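Local coordinates for DUF1214 domain-containing protein (Burkholderia cenocepacia, PDB 6ANS), which is of unknown function but carries DUF1214 family domains, forms an assembly of two identical subunits and binds a sodium ion in the crystal, at residues S33-T36 with W37-F40. Sequence-based numbering, arbitrary orientation.
Sequences SGQT and WADF
Q35 brings its amide NE2 against OD1 of D39, one helical turn further along helix 35-46. NE2 of Q35 donates to OD1 of D39 at 2.9 Å, but the N-H...O angle of 140° shows a bent bond. The acceptor lies in the amide plane of Q35, whereas the donor meets OD1 from above the carboxylate, and the two planes are turned 45° apart. Q35 reaches this place because its CG points away from the backbone N and the chain then folds at chi2 (62°), carrying the amide toward D39.

Beneath this i to i+4 side-chain pair run the first backbone hydrogen bonds of the helix. G34 O, at the N-cap position, takes the first of them, from A38 N at 3.0 Å. The next two, D39 N to Q35 O and F40 N to T36 O, continue the same i to i+4 pattern. The positive phi of G34 also ends helix 24-33, so one glycine marks the break between two helices. Within the second segment, CD2 of F40 lies 3.8 Å above one face of the W37 indole, offset toward the rim.

The other sides of the turn are shared out: T36 and F40 pack on helix 224-251, while W37 NE1 hydrogen-bonds L44 O of the second subunit and its ring meets F67 of that subunit. Chemically, D39, near the N-terminal end of helix 35-46, may gain a little from the helix dipole, and the amide of Q35 offers the carboxylate of D39 a neutral donor, though the bent geometry suggests a modest bond.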
loop_
_atom_site.group_PDB
_atom_site.type_symbol
_atom_site.label_atom_id
_atom_site.label_comp_id
_atom_site.label_asym_id
_atom_site.label_seq_id
_atom_site.Cartn_x
_atom_site.Cartn_y
_atom_site.Cartn_z
ATOM N N SER A 33 24.589 -10.642 5.878
ATOM C CA SER A 33 25.443 -9.881 6.782
ATOM C C SER A 33 24.916 -8.486 7.084
ATOM O O SER A 33 25.449 -7.825 7.978
ATOM C CB SER A 33 26.850 -9.752 6.200
ATOM O OG SER A 33 26.861 -8.833 5.121
ATOM N N GLY A 34 23.923 -7.994 6.344
ATOM C CA GLY A 34 23.498 -6.620 6.508
ATOM C C GLY A 34 24.126 -5.644 5.535
ATOM O O GLY A 34 23.718 -4.471 5.500
ATOM N N GLN A 35 25.104 -6.091 4.741
ATOM C CA GLN A 35 25.709 -5.205 3.757
ATOM C C GLN A 35 24.676 -4.748 2.728
ATOM O O GLN A 35 24.611 -3.558 2.388
ATOM C CB GLN A 35 26.884 -5.923 3.083
ATOM C CG GLN A 35 27.644 -5.072 2.092
ATOM C CD GLN A 35 28.280 -3.880 2.764
ATOM O OE1 GLN A 35 29.106 -4.025 3.673
ATOM N NE2 GLN A 35 27.920 -2.691 2.309
ATOM N N THR A 36 23.823 -5.670 2.258
ATOM C CA THR A 36 22.809 -5.301 1.272
ATOM C C THR A 36 21.870 -4.245 1.831
ATOM O O THR A 36 21.485 -3.300 1.124
ATOM C CB THR A 36 21.998 -6.527 0.836
ATOM O OG1 THR A 36 22.883 -7.569 0.429
ATOM C CG2 THR A 36 21.073 -6.164 -0.331
ATOM N N TRP A 37 21.471 -4.405 3.096
ATOM C CA TRP A 37 20.592 -3.422 3.706
ATOM C C TRP A 37 21.271 -2.064 3.755
ATOM O O TRP A 37 20.642 -1.037 3.475
ATOM C CB TRP A 37 20.173 -3.876 5.112
ATOM C CG TRP A 37 19.160 -2.953 5.733
ATOM C CD1 TRP A 37 19.380 -2.056 6.733
ATOM C CD2 TRP A 37 17.773 -2.820 5.369
ATOM N NE1 TRP A 37 18.221 -1.381 7.022
ATOM C CE2 TRP A 37 17.221 -1.829 6.201
ATOM C CE3 TRP A 37 16.945 -3.452 4.428
ATOM C CZ2 TRP A 37 15.889 -1.445 6.122
ATOM C CZ3 TRP A 37 15.614 -3.072 4.348
ATOM C CH2 TRP A 37 15.097 -2.079 5.190
ATOM N N ALA A 38 22.564 -2.037 4.096
ATOM C CA ALA A 38 23.285 -0.769 4.091
ATOM C C ALA A 38 23.304 -0.161 2.694
ATOM O O ALA A 38 22.999 1.025 2.516
ATOM C CB ALA A 38 24.710 -0.971 4.612
ATOM N N ASP A 39 23.641 -0.974 1.685
ATOM C CA ASP A 39 23.686 -0.479 0.310
ATOM C C ASP A 39 22.321 0.001 -0.153
ATOM O O ASP A 39 22.216 0.999 -0.873
ATOM C CB ASP A 39 24.192 -1.575 -0.627
ATOM C CG ASP A 39 25.632 -1.923 -0.376
ATOM O OD1 ASP A 39 26.287 -1.206 0.423
ATOM O OD2 ASP A 39 26.091 -2.933 -0.946
ATOM N N PHE A 40 21.268 -0.728 0.225
ATOM C CA PHE A 40 19.892 -0.332 -0.078
ATOM C C PHE A 40 19.576 1.059 0.463
ATOM O O PHE A 40 19.076 1.931 -0.265
ATOM C CB PHE A 40 18.953 -1.399 0.498
ATOM C CG PHE A 40 17.504 -1.028 0.516
ATOM C CD1 PHE A 40 16.720 -1.207 -0.618
ATOM C CD2 PHE A 40 16.893 -0.602 1.699
ATOM C CE1 PHE A 40 15.361 -0.900 -0.598
ATOM C CE2 PHE A 40 15.523 -0.311 1.740
ATOM C CZ PHE A 40 14.759 -0.457 0.597
#